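Local coordinates for protein signal recognition particle subunit SRP68 (Chaetomium thermophilum, PDB 4P3G) that probably binds the 7S RNA of the signal recognition particle through this N-terminal domain, within a complex that targets secretory and membrane proteins to the endoplasmic reticulum, at residues G36-C41 and V73-L78; K43-A48 and A67-Y72; H108-L113 and F155-W160; L148-A153 and L164-I169. One frame throughout, in Å; residues are numbered along the deposited sequence.

Contact 1: G36-C41 and V73-L78; sequences GKLLNC and VRLQLL
L38 and L75 both carry CG opposite the backbone N (chi1 -166° and -174°), which brings the end of each chain into the space between the helices. Their CD1 methyls meet at 3.7 Å, the two side chains crossing at about a right angle. L38 CD1 also lies 3.5 Å from L78 CB, and there the leucines run past each other in opposite directions. C41, with SG likewise turned from its own N, lays the sulfur against the opposite backbone, 3.8 Å from L75 N, and 4.0 Å from L75 CD1. On the more open flank the aliphatic part of K37 and the extended R74 cross: K37 CD is 3.6 Å from R74 NH2, while L78 CD1 sits over the centre of one face of the guanidinium. K37 NZ and R74 NH2 are 4.5 Å apart, with K20 close to the lysine, so basic groups collect on this flank, consistent with an RNA-binding domain. F13 of helix 10-21 packs on R74 and L78. Segments 36-41 and 73-78, their axes 9.6 Å apart at closest and 154° between directions, make helices 27-44 and 71-93 a nearly antiparallel pair, as in the stacked helices of tetratricopeptide-like folds.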
loop_
_atom_site.group_PDB
_atom_site.type_symbol
_atom_site.label_atom_id
_atom_site.label_comp_id
_atom_site.label_asym_id
_atom_site.label_seq_id
_atom_site.Cartn_x
_atom_site.Cartn_y
_atom_site.Cartn_z
ATOM N N GLY A 36 34.184 17.052 23.148
ATOM C CA GLY A 36 35.420 17.759 22.867
ATOM C C GLY A 36 35.211 18.850 21.838
ATOM O O GLY A 36 35.694 19.965 21.974
ATOM N N LYS A 37 34.496 18.510 20.781
ATOM C CA LYS A 37 34.234 19.449 19.709
ATOM C C LYS A 37 33.294 20.560 20.161
ATOM O O LYS A 37 33.448 21.713 19.746
ATOM C CB LYS A 37 33.683 18.700 18.513
ATOM C CG LYS A 37 34.650 17.630 18.024
ATOM C CD LYS A 37 34.537 17.451 16.541
ATOM C CE LYS A 37 34.538 15.988 16.167
ATOM N NZ LYS A 37 33.708 15.789 14.938
ATOM N N LEU A 38 32.339 20.227 21.023
ATOM C CA LEU A 38 31.425 21.233 21.550
ATOM C C LEU A 38 32.215 22.264 22.336
ATOM O O LEU A 38 31.937 23.466 22.281
ATOM C CB LEU A 38 30.401 20.599 22.485
ATOM C CG LEU A 38 29.192 21.461 22.843
ATOM C CD1 LEU A 38 28.483 21.935 21.587
ATOM C CD2 LEU A 38 28.232 20.713 23.741
ATOM N N LEU A 39 33.223 21.775 23.052
ATOM C CA LEU A 39 34.062 22.615 23.886
ATOM C C LEU A 39 34.883 23.586 23.042
ATOM O O LEU A 39 34.871 24.795 23.282
ATOM C CB LEU A 39 34.983 21.728 24.727
ATOM C CG LEU A 39 36.002 22.361 25.661
ATOM C CD1 LEU A 39 35.323 23.176 26.734
ATOM C CD2 LEU A 39 36.818 21.255 26.265
ATOM N N ASN A 40 35.580 23.060 22.043
ATOM C CA ASN A 40 36.355 23.904 21.153
ATOM C C ASN A 40 35.445 24.905 20.465
ATOM O O ASN A 40 35.832 26.048 20.243
ATOM C CB ASN A 40 37.102 23.060 20.122
ATOM C CG ASN A 40 38.151 22.158 20.758
ATOM O OD1 ASN A 40 38.813 22.538 21.736
ATOM N ND2 ASN A 40 38.303 20.953 20.214
ATOM N N CYS A 41 34.221 24.484 20.163
ATOM C CA CYS A 41 33.308 25.355 19.443
ATOM C C CYS A 41 32.937 26.576 20.280
ATOM O O CYS A 41 32.967 27.707 19.784
ATOM C CB CYS A 41 32.043 24.597 19.029
ATOM S SG CYS A 41 30.965 25.531 17.900
ATOM N N VAL A 73 25.614 27.711 14.060
ATOM C CA VAL A 73 24.939 26.504 13.594
ATOM C C VAL A 73 25.710 25.280 14.066
ATOM O O VAL A 73 25.121 24.356 14.599
ATOM C CB VAL A 73 24.783 26.463 12.049
ATOM C CG1 VAL A 73 24.299 25.098 11.573
ATOM C CG2 VAL A 73 23.842 27.571 11.578
ATOM N N ARG A 74 27.026 25.277 13.927
ATOM C CA ARG A 74 27.778 24.110 14.364
ATOM C C ARG A 74 27.562 23.824 15.851
ATOM O O ARG A 74 27.416 22.668 16.257
ATOM C CB ARG A 74 29.260 24.284 14.089
ATOM C CG ARG A 74 30.056 23.040 14.362
ATOM C CD ARG A 74 31.403 23.085 13.655
ATOM N NE ARG A 74 32.041 21.779 13.723
ATOM C CZ ARG A 74 33.051 21.481 14.531
ATOM N NH1 ARG A 74 33.566 22.418 15.322
ATOM N NH2 ARG A 74 33.542 20.246 14.533
ATOM N N LEU A 75 27.467 24.877 16.648
ATOM C CA LEU A 75 27.212 24.725 18.068
ATOM C C LEU A 75 25.912 23.952 18.304
ATOM O O LEU A 75 25.852 23.077 19.166
ATOM C CB LEU A 75 27.116 26.095 18.730
ATOM C CG LEU A 75 27.003 26.062 20.252
ATOM C CD1 LEU A 75 28.303 25.545 20.830
ATOM C CD2 LEU A 75 26.684 27.439 20.802
ATOM N N GLN A 76 24.874 24.285 17.546
ATOM C CA GLN A 76 23.574 23.656 17.714
ATOM C C GLN A 76 23.562 22.184 17.313
ATOM O O GLN A 76 22.917 21.363 17.957
ATOM C CB GLN A 76 22.527 24.412 16.918
ATOM C CG GLN A 76 22.376 25.842 17.368
ATOM C CD GLN A 76 22.025 25.952 18.835
ATOM O OE1 GLN A 76 22.891 26.202 19.672
ATOM N NE2 GLN A 76 20.742 25.773 19.157
ATOM N N LEU A 77 24.260 21.854 16.239
ATOM C CA LEU A 77 24.323 20.479 15.778
ATOM C C LEU A 77 25.017 19.602 16.830
ATOM O O LEU A 77 24.495 18.560 17.246
ATOM C CB LEU A 77 25.082 20.433 14.459
ATOM C CG LEU A 77 24.237 21.095 13.366
ATOM C CD1 LEU A 77 24.848 20.927 11.979
ATOM C CD2 LEU A 77 22.788 20.613 13.412
ATOM N N LEU A 78 26.175 20.059 17.292
ATOM C CA LEU A 78 26.958 19.316 18.276
ATOM C C LEU A 78 26.120 19.136 19.532
ATOM O O LEU A 78 26.154 18.085 20.184
ATOM C CB LEU A 78 28.261 20.047 18.606
ATOM C CG LEU A 78 29.202 20.133 17.398
ATOM C CD1 LEU A 78 30.478 20.950 17.673
ATOM C CD2 LEU A 78 29.531 18.749 16.866
#

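Contact 2: K43-A48 and A67-Y72; sequences KKLNIA and AENTEY
The apolar part of the contact is built round L45, which sets CG opposite its own carbonyl carbon (chi1 -67°) and so presents both methyls to the Y72 ring. CD1 of L45 stands 4.1 Å from the ring centroid and only 10° off its normal, a CH-pi contact over the centre of one face; CD2 of the same leucine is 3.7 Å from Y72 CE2. I47 comes at the ring obliquely, its CD1 4.0 Å from Y72 CE1. L45 CD2 reaches further along the opposite chain and packs 3.6 Å from E71 CB and against the N69 side-chain amide.

The hydrogen bonds here serve each side's own backbone. N69 OD1 accepts E71 N at 2.9 Å in a nearly straight bond (164°), with the donor above the amide carbonyl plane. This capping bond, in the turn that leads into helix 71-93, holds the N69 amide beside L45 CD2. At the facing end of helix 27-44, N46 with its positive phi is the C-prime residue of a Schellman motif: N46 N bonds K43 O at 3.0 Å, and I47 N supplies the second bond back into the helix.

Charge probably adds little: K44 NZ and E71 OE2 are 5.1 Å apart, opposite in sign but not in contact. The end of one helix and the turn leading into another are therefore joined by greasy packing near the surface, with electrostatic attraction probably a weak supplement.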
loop_
_atom_site.group_PDB
_atom_site.type_symbol
_atom_site.label_atom_id
_atom_site.label_comp_id
_atom_site.label_asym_id
_atom_site.label_seq_id
_atom_site.Cartn_x
_atom_site.Cartn_y
_atom_site.Cartn_z
ATOM N N LYS A 43 34.584 28.006 22.656
ATOM C CA LYS A 43 35.711 28.916 22.781
ATOM C C LYS A 43 35.841 29.805 21.542
ATOM O O LYS A 43 36.113 30.996 21.664
ATOM C CB LYS A 43 37.002 28.153 23.052
ATOM C CG LYS A 43 37.039 27.555 24.446
ATOM C CD LYS A 43 38.274 26.705 24.659
ATOM C CE LYS A 43 38.243 25.993 26.006
ATOM N NZ LYS A 43 39.484 25.187 26.243
ATOM N N LYS A 44 35.647 29.236 20.355
ATOM C CA LYS A 44 35.745 30.012 19.119
ATOM C C LYS A 44 34.746 31.159 19.089
ATOM O O LYS A 44 35.023 32.222 18.537
ATOM C CB LYS A 44 35.503 29.130 17.897
ATOM C CG LYS A 44 36.631 28.192 17.563
ATOM C CD LYS A 44 36.634 27.861 16.083
ATOM C CE LYS A 44 37.688 26.821 15.777
ATOM N NZ LYS A 44 37.428 25.596 16.593
ATOM N N LEU A 45 33.584 30.932 19.682
ATOM C CA LEU A 45 32.502 31.905 19.671
ATOM C C LEU A 45 32.568 32.787 20.895
ATOM O O LEU A 45 31.688 33.625 21.107
ATOM C CB LEU A 45 31.144 31.192 19.630
ATOM C CG LEU A 45 30.824 30.417 18.360
ATOM C CD1 LEU A 45 29.491 29.711 18.488
ATOM C CD2 LEU A 45 30.805 31.390 17.204
ATOM N N ASN A 46 33.646 32.631 21.657
ATOM C CA ASN A 46 33.802 33.300 22.946
ATOM C C ASN A 46 32.515 33.195 23.768
ATOM O O ASN A 46 31.974 34.186 24.257
ATOM C CB ASN A 46 34.286 34.745 22.787
ATOM C CG ASN A 46 35.727 34.831 22.274
ATOM O OD1 ASN A 46 36.559 33.964 22.559
ATOM N ND2 ASN A 46 36.021 35.882 21.510
ATOM N N ILE A 47 32.050 31.955 23.890
ATOM C CA ILE A 47 30.902 31.576 24.703
ATOM C C ILE A 47 31.357 30.761 25.915
ATOM O O ILE A 47 32.247 29.921 25.800
ATOM C CB ILE A 47 29.871 30.776 23.854
ATOM C CG1 ILE A 47 29.238 31.708 22.819
ATOM C CG2 ILE A 47 28.786 30.138 24.722
ATOM C CD1 ILE A 47 28.293 31.041 21.901
ATOM N N ALA A 48 30.752 31.027 27.071
ATOM C CA ALA A 48 31.155 30.412 28.339
ATOM C C ALA A 48 31.225 28.885 28.293
ATOM O O ALA A 48 30.322 28.227 27.783
ATOM C CB ALA A 48 30.225 30.860 29.464
ATOM N N ALA A 67 23.674 34.205 10.413
ATOM C CA ALA A 67 24.203 34.964 9.288
ATOM C C ALA A 67 25.596 35.521 9.586
ATOM O O ALA A 67 26.465 35.557 8.703
ATOM C CB ALA A 67 23.260 36.075 8.935
ATOM N N GLU A 68 25.788 35.966 10.828
ATOM C CA GLU A 68 27.047 36.562 11.270
ATOM C C GLU A 68 28.150 35.515 11.270
ATOM O O GLU A 68 29.217 35.719 10.708
ATOM C CB GLU A 68 26.903 37.166 12.670
ATOM C CG GLU A 68 28.134 37.931 13.166
ATOM C CD GLU A 68 28.060 38.312 14.645
ATOM O OE1 GLU A 68 27.147 37.828 15.351
ATOM O OE2 GLU A 68 28.893 39.134 15.091
ATOM N N ASN A 69 27.876 34.386 11.901
ATOM C CA ASN A 69 28.856 33.325 12.036
ATOM C C ASN A 69 28.184 31.955 11.945
ATOM O O ASN A 69 27.289 31.640 12.734
ATOM C CB ASN A 69 29.572 33.487 13.374
ATOM C CG ASN A 69 30.848 32.698 13.460
ATOM O OD1 ASN A 69 31.016 31.682 12.789
ATOM N ND2 ASN A 69 31.761 33.160 14.302
ATOM N N THR A 70 28.657 31.132 11.010
ATOM C CA THR A 70 28.094 29.802 10.795
ATOM C C THR A 70 28.440 28.882 11.946
ATOM O O THR A 70 27.832 27.836 12.098
ATOM C CB THR A 70 28.552 29.182 9.467
ATOM O OG1 THR A 70 29.952 28.892 9.518
ATOM C CG2 THR A 70 28.284 30.139 8.329
ATOM N N GLU A 71 29.423 29.257 12.757
ATOM C CA GLU A 71 29.760 28.420 13.895
ATOM C C GLU A 71 28.578 28.287 14.862
ATOM O O GLU A 71 28.465 27.303 15.585
ATOM C CB GLU A 71 30.992 28.937 14.625
ATOM C CG GLU A 71 32.292 28.552 13.971
ATOM C CD GLU A 71 32.517 27.050 13.968
ATOM O OE1 GLU A 71 32.548 26.464 12.865
ATOM O OE2 GLU A 71 32.663 26.458 15.065
ATOM N N TYR A 72 27.707 29.284 14.890
ATOM C CA TYR A 72 26.533 29.215 15.735
ATOM C C TYR A 72 25.664 28.015 15.354
ATOM O O TYR A 72 25.041 27.387 16.213
ATOM C CB TYR A 72 25.752 30.511 15.634
ATOM C CG TYR A 72 26.338 31.592 16.503
ATOM C CD1 TYR A 72 26.012 31.677 17.847
ATOM C CD2 TYR A 72 27.220 32.522 15.980
ATOM C CE1 TYR A 72 26.552 32.660 18.653
ATOM C CE2 TYR A 72 27.766 33.509 16.778
ATOM C CZ TYR A 72 27.424 33.572 18.116
ATOM O OH TYR A 72 27.953 34.553 18.921
#

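Contact 3: H108-L113 and F155-W160; sequences HIVSRL and FEKQNW
L113 and E156 cross at a slant, and the touching parts are carbon: L113 CD1 lies 3.5 Å from E156 CG and 4.0 Å from E156 CB. The glutamate chain bends at chi2 (-57°), so its CG stays on L113 while the carboxylate turns off to the side; OE1 lies 4.2 Å from I109 CG2. OE2 forms a salt bridge with K91 of helix 71-93, so this buried acid has a basic partner. V110 points its CG2 at the E156-K157 backbone; the methyl is 3.9 Å from E156 CB and 3.7 Å from K157 N. Just beyond comes a Schellman motif: Q158 takes positive phi, its N bonds weakly to F155 O, and the chain then swings round into helix 160-181. V110 thus packs beside the turn between two helices of the all-helical domain, where R106 of its own helix also binds E156 O. K157 leaves the backbone beside V110, its CB 4.1 Å from V110 CG2, and stretches out fully beyond CG to a salt bridge with E114. Its side chain is about 6 Å from a phosphate ion, probably from the crystallisation liquor.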
loop_
_atom_site.group_PDB
_atom_site.type_symbol
_atom_site.label_atom_id
_atom_site.label_comp_id
_atom_site.label_asym_id
_atom_site.label_seq_id
_atom_site.Cartn_x
_atom_site.Cartn_y
_atom_site.Cartn_z
ATOM N N HIS A 108 14.637 8.504 30.460
ATOM C CA HIS A 108 15.865 9.292 30.315
ATOM C C HIS A 108 16.329 9.306 28.850
ATOM O O HIS A 108 16.804 10.316 28.333
ATOM C CB HIS A 108 16.960 8.734 31.227
ATOM C CG HIS A 108 18.157 9.619 31.360
ATOM N ND1 HIS A 108 19.420 9.134 31.606
ATOM C CD2 HIS A 108 18.289 10.975 31.290
ATOM C CE1 HIS A 108 20.282 10.137 31.676
ATOM N NE2 HIS A 108 19.612 11.263 31.490
ATOM N N ILE A 109 16.205 8.159 28.197
ATOM C CA ILE A 109 16.507 8.043 26.779
ATOM C C ILE A 109 15.603 8.957 25.960
ATOM O O ILE A 109 16.055 9.659 25.072
ATOM C CB ILE A 109 16.343 6.599 26.315
ATOM C CG1 ILE A 109 17.493 5.775 26.885
ATOM C CG2 ILE A 109 16.373 6.527 24.818
ATOM C CD1 ILE A 109 17.448 4.338 26.501
ATOM N N VAL A 110 14.322 8.960 26.283
ATOM C CA VAL A 110 13.384 9.810 25.587
ATOM C C VAL A 110 13.680 11.286 25.847
ATOM O O VAL A 110 13.649 12.077 24.906
ATOM C CB VAL A 110 11.950 9.455 25.960
ATOM C CG1 VAL A 110 11.001 10.541 25.501
ATOM C CG2 VAL A 110 11.574 8.115 25.325
ATOM N N SER A 111 14.018 11.636 27.096
ATOM C CA SER A 111 14.402 13.014 27.489
ATOM C C SER A 111 15.505 13.601 26.640
ATOM O O SER A 111 15.488 14.785 26.319
ATOM C CB SER A 111 14.900 13.064 28.922
ATOM O OG SER A 111 13.877 12.823 29.841
ATOM N N ARG A 112 16.485 12.761 26.331
ATOM C CA ARG A 112 17.650 13.148 25.569
ATOM C C ARG A 112 17.243 13.478 24.172
ATOM O O ARG A 112 17.537 14.556 23.658
ATOM C CB ARG A 112 18.700 12.030 25.543
ATOM C CG ARG A 112 19.811 12.130 26.585
ATOM C CD ARG A 112 19.306 12.685 27.899
ATOM N NE ARG A 112 19.565 14.119 28.014
ATOM C CZ ARG A 112 18.940 14.912 28.876
ATOM N NH1 ARG A 112 18.012 14.409 29.693
ATOM N NH2 ARG A 112 19.237 16.206 28.912
ATOM N N LEU A 113 16.540 12.537 23.562
ATOM C CA LEU A 113 16.045 12.712 22.209
ATOM C C LEU A 113 15.101 13.901 22.074
ATOM O O LEU A 113 15.183 14.649 21.107
ATOM C CB LEU A 113 15.343 11.443 21.778
ATOM C CG LEU A 113 16.246 10.239 21.585
ATOM C CD1 LEU A 113 15.345 9.083 21.266
ATOM C CD2 LEU A 113 17.198 10.491 20.450
ATOM N N PHE A 155 9.411 7.508 18.523
ATOM C CA PHE A 155 9.613 6.081 18.307
ATOM C C PHE A 155 10.086 5.379 19.611
ATOM O O PHE A 155 9.623 4.277 19.929
ATOM C CB PHE A 155 10.632 5.898 17.194
ATOM C CG PHE A 155 10.902 4.485 16.840
ATOM C CD1 PHE A 155 11.855 3.753 17.559
ATOM C CD2 PHE A 155 10.267 3.885 15.757
ATOM C CE1 PHE A 155 12.138 2.424 17.234
ATOM C CE2 PHE A 155 10.542 2.554 15.407
ATOM C CZ PHE A 155 11.478 1.822 16.150
ATOM N N GLU A 156 10.998 6.012 20.356
ATOM C CA GLU A 156 11.487 5.458 21.615
ATOM C C GLU A 156 10.417 5.487 22.717
ATOM O O GLU A 156 10.377 4.622 23.601
ATOM C CB GLU A 156 12.726 6.210 22.069
ATOM C CG GLU A 156 13.962 5.888 21.242
ATOM C CD GLU A 156 14.303 4.416 21.225
ATOM O OE1 GLU A 156 14.295 3.804 22.317
ATOM O OE2 GLU A 156 14.581 3.876 20.123
ATOM N N LYS A 157 9.558 6.495 22.659
ATOM C CA LYS A 157 8.451 6.644 23.589
ATOM C C LYS A 157 7.347 5.651 23.238
ATOM O O LYS A 157 6.360 5.515 23.964
ATOM C CB LYS A 157 7.911 8.062 23.501
ATOM C CG LYS A 157 7.098 8.551 24.683
ATOM C CD LYS A 157 6.907 10.070 24.557
ATOM C CE LYS A 157 6.253 10.683 25.774
ATOM N NZ LYS A 157 6.188 12.159 25.590
ATOM N N GLN A 158 7.510 4.983 22.098
ATOM C CA GLN A 158 6.548 3.989 21.641
ATOM C C GLN A 158 5.203 4.627 21.280
ATOM O O GLN A 158 4.150 3.990 21.327
ATOM C CB GLN A 158 6.431 2.866 22.681
ATOM C CG GLN A 158 7.635 1.964 22.615
ATOM C CD GLN A 158 7.771 1.022 23.792
ATOM O OE1 GLN A 158 7.050 1.122 24.788
ATOM N NE2 GLN A 158 8.727 0.105 23.690
ATOM N N ASN A 159 5.258 5.898 20.911
ATOM C CA ASN A 159 4.082 6.621 20.464
ATOM C C ASN A 159 4.038 6.565 18.944
ATOM O O ASN A 159 4.430 7.511 18.267
ATOM C CB ASN A 159 4.155 8.051 20.986
ATOM C CG ASN A 159 2.891 8.828 20.737
ATOM O OD1 ASN A 159 2.011 8.404 19.973
ATOM N ND2 ASN A 159 2.775 9.975 21.401
ATOM N N TRP A 160 3.585 5.426 18.419
ATOM C CA TRP A 160 3.765 5.076 17.008
ATOM C C TRP A 160 3.146 6.011 15.990
ATOM O O TRP A 160 3.768 6.315 14.979
ATOM C CB TRP A 160 3.277 3.657 16.750
ATOM C CG TRP A 160 3.822 2.672 17.724
ATOM C CD1 TRP A 160 3.113 1.932 18.615
ATOM C CD2 TRP A 160 5.199 2.341 17.936
ATOM N NE1 TRP A 160 3.947 1.129 19.346
ATOM C CE2 TRP A 160 5.244 1.370 18.962
ATOM C CE3 TRP A 160 6.403 2.758 17.352
ATOM C CZ2 TRP A 160 6.442 0.820 19.431
ATOM C CZ3 TRP A 160 7.594 2.203 17.807
ATOM C CH2 TRP A 160 7.596 1.231 18.827
#

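Contact 4: L148-A153 and L164-I169; sequences LLRGAA and LKSYAI. With PO4 (phosphate ion), chain E.
Helical segments 148-153 and 164-169 run almost antiparallel, at 155°, with their axes only 7.8 Å apart. The backbones come nearest at G151 and S166, whose CA atoms are 4.9 Å from each other. G151 has no side chain to hold the helices apart, and Y167 takes advantage: G151 CA lies over one face of its ring, 3.9 Å from the centroid and 14° off the normal, a CH-pi contact. S166 meets the same glycine at its backbone, CB 3.6 Å from G151 N, with OG next to R150 CG. This is the hairpin of helices 136-156 and 160-181, antiparallel neighbours packed in the manner of a tetratricopeptide-like array; helix 186-205 flanks it through S197 and M198, which touch Y167. L148 adds its CD1 at 4.4 Å from Y167 CE1. R150 leans on S166 with its CG, then bends at chi2 and chi3 and turns its polar end away. There NE makes a salt bridge to E121, while NH1 donates to phosphate O1 at 3.2 Å (158°) and NH2 adds a weak bond to O2 at 2.7 Å. The ion probably came from the crystallisation liquor; such ions often mark anion-binding pockets, though nothing here shows that RNA binds at this one.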
loop_
_atom_site.group_PDB
_atom_site.type_symbol
_atom_site.label_atom_id
_atom_site.label_comp_id
_atom_site.label_asym_id
_atom_site.label_seq_id
_atom_site.Cartn_x
_atom_site.Cartn_y
_atom_site.Cartn_z
ATOM N N LEU A 148 13.635 14.242 11.768
ATOM C CA LEU A 148 14.341 12.989 11.993
ATOM C C LEU A 148 14.542 12.741 13.489
ATOM O O LEU A 148 14.313 11.628 14.002
ATOM C CB LEU A 148 15.704 13.036 11.304
ATOM C CG LEU A 148 16.626 11.814 11.416
ATOM C CD1 LEU A 148 16.127 10.725 10.488
ATOM C CD2 LEU A 148 18.126 12.124 11.163
ATOM N N LEU A 149 15.010 13.769 14.185
ATOM C CA LEU A 149 15.247 13.606 15.603
ATOM C C LEU A 149 13.909 13.471 16.319
ATOM O O LEU A 149 13.777 12.671 17.243
ATOM C CB LEU A 149 16.053 14.777 16.176
ATOM C CG LEU A 149 17.522 14.822 15.787
ATOM C CD1 LEU A 149 18.285 15.807 16.661
ATOM C CD2 LEU A 149 18.128 13.449 15.822
ATOM N N ARG A 150 12.916 14.259 15.901
ATOM C CA ARG A 150 11.613 14.213 16.558
ATOM C C ARG A 150 10.983 12.833 16.335
ATOM O O ARG A 150 10.274 12.315 17.196
ATOM C CB ARG A 150 10.704 15.326 16.061
ATOM C CG ARG A 150 9.293 15.265 16.610
ATOM C CD ARG A 150 9.285 15.390 18.078
ATOM N NE ARG A 150 9.783 16.694 18.496
ATOM C CZ ARG A 150 10.015 17.021 19.767
ATOM N NH1 ARG A 150 9.779 16.126 20.723
ATOM N NH2 ARG A 150 10.470 18.232 20.084
ATOM N N GLY A 151 11.235 12.254 15.164
ATOM C CA GLY A 151 10.791 10.903 14.885
ATOM C C GLY A 151 11.417 9.873 15.821
ATOM O O GLY A 151 10.722 8.990 16.331
ATOM N N ALA A 152 12.721 9.986 16.051
ATOM C CA ALA A 152 13.443 9.087 16.942
ATOM C C ALA A 152 12.885 9.169 18.357
ATOM O O ALA A 152 12.706 8.161 19.042
ATOM C CB ALA A 152 14.909 9.429 16.943
ATOM N N ALA A 153 12.605 10.385 18.799
ATOM C CA ALA A 153 12.119 10.556 20.145
ATOM C C ALA A 153 10.784 9.838 20.350
ATOM O O ALA A 153 10.656 9.055 21.287
ATOM C CB ALA A 153 12.015 12.032 20.481
ATOM N N LEU A 164 5.205 8.533 13.236
ATOM C CA LEU A 164 5.010 8.355 11.811
ATOM C C LEU A 164 4.800 9.697 11.156
ATOM O O LEU A 164 5.244 9.903 10.029
ATOM C CB LEU A 164 3.859 7.412 11.524
ATOM C CG LEU A 164 4.271 5.980 11.770
ATOM C CD1 LEU A 164 3.093 5.050 11.543
ATOM C CD2 LEU A 164 5.392 5.649 10.838
ATOM N N LYS A 165 4.136 10.612 11.863
ATOM C CA LYS A 165 3.955 11.968 11.328
ATOM C C LYS A 165 5.304 12.633 11.116
ATOM O O LYS A 165 5.516 13.247 10.076
ATOM C CB LYS A 165 3.087 12.857 12.223
ATOM C CG LYS A 165 1.826 12.211 12.682
ATOM C CD LYS A 165 0.815 13.254 13.118
ATOM C CE LYS A 165 1.193 13.885 14.431
ATOM N NZ LYS A 165 -0.001 14.512 15.054
ATOM N N SER A 166 6.214 12.522 12.087
ATOM C CA SER A 166 7.528 13.155 11.923
ATOM C C SER A 166 8.332 12.538 10.810
ATOM O O SER A 166 8.879 13.242 9.964
ATOM C CB SER A 166 8.357 13.095 13.195
ATOM O OG SER A 166 7.850 13.991 14.144
ATOM N N TYR A 167 8.384 11.214 10.803
ATOM C CA TYR A 167 9.188 10.500 9.828
ATOM C C TYR A 167 8.685 10.709 8.406
ATOM O O TYR A 167 9.474 10.710 7.446
ATOM C CB TYR A 167 9.207 9.013 10.175
ATOM C CG TYR A 167 10.242 8.609 11.187
ATOM C CD1 TYR A 167 11.560 9.016 11.061
ATOM C CD2 TYR A 167 9.895 7.841 12.286
ATOM C CE1 TYR A 167 12.517 8.643 11.975
ATOM C CE2 TYR A 167 10.849 7.461 13.228
ATOM C CZ TYR A 167 12.161 7.864 13.066
ATOM O OH TYR A 167 13.114 7.495 14.004
ATOM N N ALA A 168 7.372 10.891 8.269
ATOM C CA ALA A 168 6.806 11.140 6.957
ATOM C C ALA A 168 7.351 12.462 6.443
ATOM O O ALA A 168 7.805 12.531 5.294
ATOM C CB ALA A 168 5.290 11.159 7.008
ATOM N N ILE A 169 7.363 13.491 7.300
ATOM C CA ILE A 169 7.889 14.777 6.866
ATOM C C ILE A 169 9.344 14.607 6.390
ATOM O O ILE A 169 9.679 14.997 5.276
ATOM C CB ILE A 169 7.891 15.852 7.965
ATOM C CG1 ILE A 169 6.512 16.108 8.562
ATOM C CG2 ILE A 169 8.583 17.106 7.477
ATOM C CD1 ILE A 169 5.557 16.543 7.597
HETATM P P PO4 E . 9.208 18.318 23.502
HETATM O O1 PO4 E . 10.536 17.607 23.435
HETATM O O2 PO4 E . 8.919 18.985 22.172
HETATM O O3 PO4 E . 9.234 19.368 24.588
HETATM O O4 PO4 E . 8.122 17.321 23.840
#

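Overall arrangement
After helix 10-21, helix 27-44 runs out and the chain returns through a long connection to helix 71-93. Contact 1 closes that loop along the helices, and contact 2 closes a shorter one within it, at their ends; the two touch, L75 CD2 packing on I47 and L45. Helix 103-128 follows and opens contact 3, which begins only after contacts 1 and 2 have closed. Before it closes at 155-160, contact 4 has opened at 148-153, and 164-169 then completes it, so contacts 3 and 4 cross. Sharing helix 136-156, they meet where L113 packs on A152 and A153. Contacts 1 and 2 thus tie helix 27-44 to helix 71-93, the others helices 103-128, 136-156 and 160-181.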